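Ubiquitin-activating enzyme E1-like (Saccharomyces cerevisiae, PDB 3ONH) is the ubiquitin-fold domain of UBA2, which with AOS1 forms the E1 that activates SUMO (SMT3) using ATP, and takes part in recognising the E2 Ubc9. Local coordinates at residues 4-12 and 105-113; 35-45 and 71-80. One frame throughout, in Å; residues are numbered along the deposited sequence.

Contact 1. Residues 4-12 and 105-113; sequences KVCRGVIKL and SLPDVEVPL
I10 and L106 pack side by side where residues 105-113 run antiparallel along strand 6-12 of the ubiquitin-like beta-grasp domain. Only K11 with S105 is a true beta bridge, its two backbone bonds closing one hydrogen-bonded ring (S105 N to K11 O, 2.8 Å). Past it mainly bumps and hollows hold the chain. P107 brings no N-H for the sheet, but its ring lies in the shallow dip at G8 (CG 3.8 Å from G8 CA) and against the V9 carbonyl (CD 3.0 Å from V9 O). V109 fills the rest of that dip, CG2 4.1 Å from the same CA; glycine suits it, having no side chain to rise between the two. Further on, C6 is a small sulfur-tipped knob. With chi1 at -58°, SG is anti to its carbonyl carbon and settles against P112 CD (3.9 Å) and V111 CG2 (4.2 Å). L106 starts away from the strand, yet its CD2 branch turns back alongside I10; helix 22-33 meets I10 through F25 and L106 through L28 and I29, an apolar setting, buried at I10, that suits branched aliphatic chains. There L106 CD2 sits 3.4 Å from I10 CG1 and equally close to I10 CD1.

Contact 2. Residues 35-45 and 71-80; sequences YPQDISLLDAS and GSIILFSDEE
F76 turns the edge of its ring onto one face of Y35, an edge-to-face pair with centroids 5.0 Å apart and planes at 60°. Strand alternation puts F76 on the face where I39 and L41 also point; CG anti to the backbone N (chi1 -162°) then swings the ring toward strand 39-43. I39 also lies against the ring, though its modelled position is doubtful, while L41 CD1 lies at the ring edge, 4.0 Å from F76 CD1; a flat phenyl can touch all three and I29 of helix 22-33. Beyond the end of strand 73-78, the bent chain of E80 brings OE1 back to accept the backbone N-H of D38 (3.1 Å), nearly along the C-O axis, and lays it against P36 CB. OD2 of D38 lies 3.7 Å from E80 OE1, which might raise one acid's proton affinity. L75 sits across from L42 on the face of S40 and S77, where an aliphatic chain can pack on L42 and A44 (L75 CB to A44 CB 4.2 Å); L75 and L42 exchange two backbone bonds, as S77 and S40 do. Such a regular antiparallel ladder, one face largely apolar and packed on a helix, is characteristic of the beta-grasp ubiquitin fold.

In the fold
The two contacts lie on the same mixed sheet, their centres about 12 Å apart. Strand 84-95 runs between them, parallel to strand 6-12 of contact 1 and antiparallel to strand 73-78 of contact 2. In sequence contact 2 is nested inside contact 1: residues 4-12 come first, then helix 22-33, the pair 35-45 and 71-80, and finally 105-113, which folds back along the opening strand. Helix 22-33 serves both, taking I10 and L106 from one and L41 and F76 from the other. They also meet directly, V5 against L75 and V111 against Y35. Both thus belong to one ubiquitin-fold domain, the part of the E1 studied here for its interaction with Ubc9.

Contact 1. Residues 4-12 and 105-113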
loop_
_atom_site.group_PDB
_atom_site.type_symbol
_atom_site.label_atom_id
_atom_site.label_comp_id
_atom_site.label_asym_id
_atom_site.label_seq_id
_atom_site.Cartn_x
_atom_site.Cartn_y
_atom_site.Cartn_z
ATOM N N LYS A 4 -15.213 4.928 8.025
ATOM C CA LYS A 4 -13.869 4.958 8.571
ATOM C C LYS A 4 -12.938 4.056 7.769
ATOM O O LYS A 4 -13.308 3.521 6.724
ATOM C CB LYS A 4 -13.871 4.536 10.038
ATOM C CG LYS A 4 -13.973 3.038 10.250
ATOM C CD LYS A 4 -13.775 2.673 11.708
ATOM C CE LYS A 4 -15.028 2.972 12.503
ATOM N NZ LYS A 4 -16.216 2.323 11.881
ATOM N N VAL A 5 -11.722 3.890 8.271
ATOM C CA VAL A 5 -10.691 3.180 7.542
ATOM C C VAL A 5 -9.813 2.419 8.528
ATOM O O VAL A 5 -9.671 2.818 9.682
ATOM C CB VAL A 5 -9.826 4.171 6.750
ATOM C CG1 VAL A 5 -8.878 4.904 7.681
ATOM C CG2 VAL A 5 -9.076 3.464 5.655
ATOM N N CYS A 6 -9.242 1.307 8.083
ATOM C CA CYS A 6 -8.272 0.607 8.906
ATOM C C CYS A 6 -6.949 1.359 8.837
ATOM O O CYS A 6 -6.681 2.076 7.871
ATOM C CB CYS A 6 -8.120 -0.843 8.458
ATOM S SG CYS A 6 -9.665 -1.723 8.526
ATOM N N ARG A 7 -6.141 1.225 9.877
ATOM C CA ARG A 7 -4.880 1.945 9.930
ATOM C C ARG A 7 -3.762 1.067 10.459
ATOM O O ARG A 7 -3.977 0.230 11.333
ATOM C CB ARG A 7 -5.019 3.205 10.786
ATOM C CG ARG A 7 -6.023 4.208 10.240
ATOM C CD ARG A 7 -6.289 5.338 11.224
ATOM N NE ARG A 7 -7.313 6.255 10.732
ATOM C CZ ARG A 7 -7.110 7.131 9.756
ATOM N NH1 ARG A 7 -5.922 7.211 9.171
ATOM N NH2 ARG A 7 -8.091 7.930 9.367
ATOM N N GLY A 8 -2.572 1.265 9.916
ATOM C CA GLY A 8 -1.390 0.569 10.388
ATOM C C GLY A 8 -0.117 1.274 9.967
ATOM O O GLY A 8 -0.160 2.199 9.156
ATOM N N VAL A 9 1.010 0.841 10.524
ATOM C CA VAL A 9 2.317 1.338 10.134
ATOM C C VAL A 9 3.099 0.251 9.409
ATOM O O VAL A 9 3.202 -0.877 9.888
ATOM C CB VAL A 9 3.137 1.802 11.361
ATOM C CG1 VAL A 9 4.576 2.119 10.964
ATOM C CG2 VAL A 9 2.491 3.005 12.012
ATOM N N ILE A 10 3.636 0.597 8.244
ATOM C CA ILE A 10 4.595 -0.260 7.561
ATOM C C ILE A 10 5.999 0.121 7.998
ATOM O O ILE A 10 6.394 1.278 7.879
ATOM C CB ILE A 10 4.486 -0.117 6.033
ATOM C CG1 ILE A 10 3.124 -0.606 5.547
ATOM C CG2 ILE A 10 5.581 -0.895 5.348
ATOM C CD1 ILE A 10 2.898 -0.411 4.060
ATOM N N LYS A 11 6.747 -0.851 8.514
ATOM C CA LYS A 11 8.146 -0.637 8.879
ATOM C C LYS A 11 9.067 -0.998 7.715
ATOM O O LYS A 11 9.218 -2.172 7.367
ATOM C CB LYS A 11 8.515 -1.461 10.114
ATOM C CG LYS A 11 7.674 -1.159 11.348
ATOM C CD LYS A 11 7.883 -2.230 12.417
ATOM C CE LYS A 11 7.001 -1.997 13.636
ATOM N NZ LYS A 11 7.279 -0.675 14.262
ATOM N N LEU A 12 9.679 0.024 7.123
ATOM C CA LEU A 12 10.535 -0.126 5.950
ATOM C C LEU A 12 11.947 0.314 6.260
ATOM O O LEU A 12 12.149 1.332 6.912
ATOM C CB LEU A 12 10.016 0.749 4.804
ATOM C CG LEU A 12 9.053 0.154 3.785
ATOM C CD1 LEU A 12 8.289 1.263 3.100
ATOM C CD2 LEU A 12 9.811 -0.679 2.771
ATOM N N SER A 105 8.118 -4.617 6.715
ATOM C CA SER A 105 7.215 -5.293 7.628
ATOM C C SER A 105 5.823 -4.669 7.600
ATOM O O SER A 105 5.644 -3.543 8.042
ATOM C CB SER A 105 7.788 -5.229 9.041
ATOM O OG SER A 105 7.150 -6.150 9.903
ATOM N N LEU A 106 4.839 -5.401 7.081
ATOM C CA LEU A 106 3.466 -4.918 7.079
ATOM C C LEU A 106 2.786 -5.189 8.414
ATOM O O LEU A 106 2.963 -6.245 9.012
ATOM C CB LEU A 106 2.650 -5.551 5.946
ATOM C CG LEU A 106 3.006 -5.192 4.499
ATOM C CD1 LEU A 106 1.838 -5.472 3.570
ATOM C CD2 LEU A 106 3.403 -3.749 4.387
ATOM N N PRO A 107 1.983 -4.232 8.882
ATOM C CA PRO A 107 1.302 -4.382 10.168
ATOM C C PRO A 107 0.242 -5.484 10.163
ATOM O O PRO A 107 -0.487 -5.661 9.180
ATOM C CB PRO A 107 0.634 -3.019 10.360
ATOM C CG PRO A 107 0.457 -2.493 8.975
ATOM C CD PRO A 107 1.696 -2.933 8.253
ATOM N N ASP A 108 0.153 -6.215 11.264
ATOM C CA ASP A 108 -0.940 -7.161 11.435
ATOM C C ASP A 108 -2.184 -6.429 11.913
ATOM O O ASP A 108 -2.333 -6.139 13.099
ATOM C CB ASP A 108 -0.544 -8.304 12.363
ATOM C CG ASP A 108 0.319 -9.335 11.656
ATOM O OD1 ASP A 108 -0.246 -10.317 11.132
ATOM O OD2 ASP A 108 1.555 -9.152 11.598
ATOM N N VAL A 109 -3.054 -6.113 10.955
ATOM C CA VAL A 109 -4.270 -5.346 11.195
ATOM C C VAL A 109 -5.492 -6.168 10.792
ATOM O O VAL A 109 -5.414 -7.019 9.908
ATOM C CB VAL A 109 -4.280 -4.048 10.360
ATOM C CG1 VAL A 109 -5.592 -3.304 10.545
ATOM C CG2 VAL A 109 -3.103 -3.170 10.718
ATOM N N GLU A 110 -6.619 -5.905 11.445
ATOM C CA GLU A 110 -7.870 -6.574 11.113
ATOM C C GLU A 110 -8.624 -5.769 10.069
ATOM O O GLU A 110 -9.053 -4.647 10.343
ATOM C CB GLU A 110 -8.735 -6.723 12.361
ATOM C CG GLU A 110 -9.830 -7.761 12.236
ATOM C CD GLU A 110 -10.432 -8.124 13.585
ATOM O OE1 GLU A 110 -11.207 -7.303 14.130
ATOM O OE2 GLU A 110 -10.122 -9.222 14.101
ATOM N N VAL A 111 -8.769 -6.340 8.873
ATOM C CA VAL A 111 -9.460 -5.675 7.776
ATOM C C VAL A 111 -10.657 -6.495 7.367
ATOM O O VAL A 111 -10.528 -7.487 6.658
ATOM C CB VAL A 111 -8.558 -5.480 6.550
ATOM C CG1 VAL A 111 -9.302 -4.717 5.487
ATOM C CG2 VAL A 111 -7.295 -4.740 6.936
ATOM N N PRO A 112 -11.842 -6.075 7.810
ATOM C CA PRO A 112 -13.063 -6.847 7.606
ATOM C C PRO A 112 -13.696 -6.564 6.251
ATOM O O PRO A 112 -13.360 -5.568 5.615
ATOM C CB PRO A 112 -13.995 -6.321 8.705
ATOM C CG PRO A 112 -13.289 -5.081 9.305
ATOM C CD PRO A 112 -12.111 -4.776 8.447
ATOM N N LEU A 113 -14.594 -7.441 5.823
ATOM C CA LEU A 113 -15.515 -7.123 4.751
ATOM C C LEU A 113 -16.607 -6.215 5.311
ATOM O O LEU A 113 -17.067 -6.409 6.437
ATOM C CB LEU A 113 -16.155 -8.391 4.195
ATOM C CG LEU A 113 -15.301 -9.353 3.375
ATOM C CD1 LEU A 113 -16.214 -10.389 2.744
ATOM C CD2 LEU A 113 -14.540 -8.601 2.305
HETATM O O HOH W 1 4.603 -3.083 11.079
#

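Contact 2. Residues 35-45 and 71-80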
loop_
_atom_site.group_PDB
_atom_site.type_symbol
_atom_site.label_atom_id
_atom_site.label_comp_id
_atom_site.label_asym_id
_atom_site.label_seq_id
_atom_site.Cartn_x
_atom_site.Cartn_y
_atom_site.Cartn_z
ATOM N N TYR A 35 -7.505 -8.361 -0.139
ATOM C CA TYR A 35 -8.227 -7.542 -1.098
ATOM C C TYR A 35 -8.407 -8.367 -2.363
ATOM O O TYR A 35 -7.760 -9.396 -2.527
ATOM C CB TYR A 35 -7.465 -6.251 -1.401
ATOM C CG TYR A 35 -7.520 -5.237 -0.289
ATOM C CD1 TYR A 35 -8.574 -4.339 -0.191
ATOM C CD2 TYR A 35 -6.508 -5.164 0.652
ATOM C CE1 TYR A 35 -8.631 -3.411 0.821
ATOM C CE2 TYR A 35 -6.553 -4.234 1.669
ATOM C CZ TYR A 35 -7.620 -3.368 1.750
ATOM O OH TYR A 35 -7.666 -2.445 2.767
ATOM N N PRO A 36 -9.303 -7.926 -3.256
ATOM C CA PRO A 36 -9.520 -8.618 -4.530
ATOM C C PRO A 36 -8.466 -8.220 -5.556
ATOM O O PRO A 36 -7.494 -7.559 -5.207
ATOM C CB PRO A 36 -10.884 -8.099 -4.982
ATOM C CG PRO A 36 -11.444 -7.337 -3.812
ATOM C CD PRO A 36 -10.278 -6.850 -3.046
ATOM N N GLN A 37 -8.658 -8.604 -6.811
ATOM C CA GLN A 37 -7.679 -8.264 -7.835
ATOM C C GLN A 37 -7.718 -6.790 -8.206
ATOM O O GLN A 37 -6.687 -6.134 -8.276
ATOM C CB GLN A 37 -7.874 -9.134 -9.066
ATOM C CG GLN A 37 -7.870 -10.596 -8.724
ATOM C CD GLN A 37 -6.822 -10.945 -7.675
ATOM O OE1 GLN A 37 -5.698 -11.327 -8.003
ATOM N NE2 GLN A 37 -7.190 -10.816 -6.404
ATOM N N ASP A 38 -8.913 -6.271 -8.442
ATOM C CA ASP A 38 -9.070 -4.869 -8.787
ATOM C C ASP A 38 -8.963 -4.001 -7.549
ATOM O O ASP A 38 -9.817 -4.059 -6.668
ATOM C CB ASP A 38 -10.410 -4.621 -9.459
ATOM C CG ASP A 38 -10.534 -5.310 -10.796
ATOM O OD1 ASP A 38 -9.496 -5.723 -11.347
ATOM O OD2 ASP A 38 -11.677 -5.430 -11.299
ATOM N N ILE A 39 -7.929 -3.171 -7.513
ATOM C CA ILE A 39 -7.601 -2.395 -6.334
ATOM C C ILE A 39 -7.243 -0.957 -6.700
ATOM O O ILE A 39 -7.033 -0.634 -7.873
ATOM C CB ILE A 39 -6.423 -3.050 -5.590
ATOM C CG1 ILE A 39 -6.832 -3.390 -4.168
ATOM C CG2 ILE A 39 -5.151 -2.201 -5.674
ATOM C CD1 ILE A 39 -7.957 -4.371 -4.113
ATOM N N SER A 40 -7.191 -0.098 -5.687
ATOM C CA SER A 40 -6.736 1.278 -5.859
ATOM C C SER A 40 -5.681 1.597 -4.814
ATOM O O SER A 40 -5.873 1.320 -3.636
ATOM C CB SER A 40 -7.907 2.254 -5.706
ATOM O OG SER A 40 -7.806 3.309 -6.643
ATOM N N LEU A 41 -4.568 2.179 -5.253
ATOM C CA LEU A 41 -3.505 2.623 -4.355
ATOM C C LEU A 41 -3.245 4.107 -4.569
ATOM O O LEU A 41 -2.785 4.528 -5.627
ATOM C CB LEU A 41 -2.225 1.821 -4.582
ATOM C CG LEU A 41 -1.147 1.912 -3.493
ATOM C CD1 LEU A 41 -0.156 0.771 -3.625
ATOM C CD2 LEU A 41 -0.419 3.245 -3.528
ATOM N N LEU A 42 -3.542 4.891 -3.544
ATOM C CA LEU A 42 -3.428 6.335 -3.609
ATOM C C LEU A 42 -2.434 6.835 -2.560
ATOM O O LEU A 42 -2.366 6.299 -1.458
ATOM C CB LEU A 42 -4.803 6.948 -3.358
ATOM C CG LEU A 42 -4.925 8.464 -3.254
ATOM C CD1 LEU A 42 -5.134 9.072 -4.621
ATOM C CD2 LEU A 42 -6.084 8.816 -2.344
ATOM N N ASP A 43 -1.648 7.848 -2.905
ATOM C CA ASP A 43 -0.928 8.592 -1.880
ATOM C C ASP A 43 -1.964 9.480 -1.189
ATOM O O ASP A 43 -2.455 10.442 -1.774
ATOM C CB ASP A 43 0.213 9.423 -2.491
ATOM C CG ASP A 43 1.119 10.056 -1.432
ATOM O OD1 ASP A 43 0.676 10.187 -0.278
ATOM O OD2 ASP A 43 2.276 10.425 -1.747
ATOM N N ALA A 44 -2.333 9.138 0.040
ATOM C CA ALA A 44 -3.326 9.932 0.755
ATOM C C ALA A 44 -2.733 11.264 1.231
ATOM O O ALA A 44 -3.461 12.233 1.439
ATOM C CB ALA A 44 -3.930 9.145 1.915
ATOM N N SER A 45 -1.413 11.310 1.398
ATOM C CA SER A 45 -0.737 12.561 1.734
ATOM C C SER A 45 -1.166 13.628 0.742
ATOM O O SER A 45 -1.805 14.609 1.115
ATOM C CB SER A 45 0.786 12.404 1.679
ATOM O OG SER A 45 1.227 11.290 2.432
ATOM N N GLY A 71 6.849 8.866 6.183
ATOM C CA GLY A 71 5.739 9.710 6.573
ATOM C C GLY A 71 4.637 9.764 5.542
ATOM O O GLY A 71 3.581 10.345 5.781
ATOM N N SER A 72 4.884 9.170 4.378
ATOM C CA SER A 72 3.850 9.063 3.364
ATOM C C SER A 72 2.749 8.182 3.907
ATOM O O SER A 72 3.006 7.240 4.648
ATOM C CB SER A 72 4.390 8.451 2.071
ATOM O OG SER A 72 5.198 9.365 1.361
ATOM N N ILE A 73 1.518 8.502 3.539
ATOM C CA ILE A 73 0.382 7.684 3.902
ATOM C C ILE A 73 -0.261 7.150 2.627
ATOM O O ILE A 73 -0.604 7.914 1.723
ATOM C CB ILE A 73 -0.623 8.483 4.735
ATOM C CG1 ILE A 73 -0.054 8.719 6.133
ATOM C CG2 ILE A 73 -1.949 7.750 4.817
ATOM C CD1 ILE A 73 -1.055 9.249 7.130
ATOM N N ILE A 74 -0.397 5.833 2.549
ATOM C CA ILE A 74 -0.989 5.199 1.383
ATOM C C ILE A 74 -2.383 4.707 1.715
ATOM O O ILE A 74 -2.602 4.135 2.776
ATOM C CB ILE A 74 -0.137 4.010 0.909
ATOM C CG1 ILE A 74 1.237 4.501 0.476
ATOM C CG2 ILE A 74 -0.816 3.298 -0.235
ATOM C CD1 ILE A 74 1.176 5.706 -0.404
ATOM N N LEU A 75 -3.332 4.951 0.815
ATOM C CA LEU A 75 -4.686 4.443 0.975
ATOM C C LEU A 75 -4.943 3.336 -0.040
ATOM O O LEU A 75 -4.872 3.558 -1.243
ATOM C CB LEU A 75 -5.717 5.558 0.804
ATOM C CG LEU A 75 -7.168 5.112 0.920
ATOM C CD1 LEU A 75 -7.517 4.787 2.363
ATOM C CD2 LEU A 75 -8.087 6.182 0.385
ATOM N N PHE A 76 -5.252 2.145 0.452
ATOM C CA PHE A 76 -5.367 0.973 -0.396
ATOM C C PHE A 76 -6.806 0.494 -0.367
ATOM O O PHE A 76 -7.295 0.081 0.683
ATOM C CB PHE A 76 -4.443 -0.116 0.138
ATOM C CG PHE A 76 -4.129 -1.190 -0.853
ATOM C CD1 PHE A 76 -2.965 -1.141 -1.603
ATOM C CD2 PHE A 76 -4.985 -2.261 -1.024
ATOM C CE1 PHE A 76 -2.663 -2.137 -2.515
ATOM C CE2 PHE A 76 -4.691 -3.258 -1.932
ATOM C CZ PHE A 76 -3.531 -3.196 -2.682
ATOM N N SER A 77 -7.479 0.556 -1.514
ATOM C CA SER A 77 -8.911 0.318 -1.585
ATOM C C SER A 77 -9.336 -0.836 -2.496
ATOM O O SER A 77 -8.627 -1.211 -3.428
ATOM C CB SER A 77 -9.630 1.587 -2.048
ATOM O OG SER A 77 -9.392 2.665 -1.169
ATOM N N ASP A 78 -10.525 -1.362 -2.210
ATOM C CA ASP A 78 -11.173 -2.418 -2.991
ATOM C C ASP A 78 -12.017 -1.799 -4.108
ATOM O O ASP A 78 -12.932 -1.016 -3.848
ATOM C CB ASP A 78 -12.037 -3.277 -2.043
ATOM C CG ASP A 78 -13.019 -4.202 -2.769
ATOM O OD1 ASP A 78 -13.448 -3.895 -3.900
ATOM O OD2 ASP A 78 -13.388 -5.242 -2.178
ATOM N N GLU A 79 -11.716 -2.146 -5.352
ATOM C CA GLU A 79 -12.402 -1.515 -6.480
ATOM C C GLU A 79 -13.266 -2.477 -7.281
ATOM O O GLU A 79 -13.855 -2.096 -8.289
ATOM C CB GLU A 79 -11.403 -0.824 -7.411
ATOM C CG GLU A 79 -10.630 0.315 -6.767
ATOM C CD GLU A 79 -11.519 1.486 -6.394
ATOM O OE1 GLU A 79 -12.622 1.607 -6.964
ATOM O OE2 GLU A 79 -11.113 2.293 -5.531
ATOM N N GLU A 80 -13.333 -3.726 -6.841
ATOM C CA GLU A 80 -14.230 -4.686 -7.461
ATOM C C GLU A 80 -15.602 -4.431 -6.851
ATOM O O GLU A 80 -16.618 -4.428 -7.544
ATOM C CB GLU A 80 -13.760 -6.114 -7.194
ATOM C CG GLU A 80 -14.056 -7.090 -8.325
ATOM C CD GLU A 80 -12.884 -8.014 -8.637
ATOM O OE1 GLU A 80 -11.733 -7.648 -8.324
ATOM O OE2 GLU A 80 -13.110 -9.104 -9.208
HETATM O O HOH W 2 -13.726 -2.803 -11.170
HETATM O O HOH W 3 4.025 11.378 -0.058
#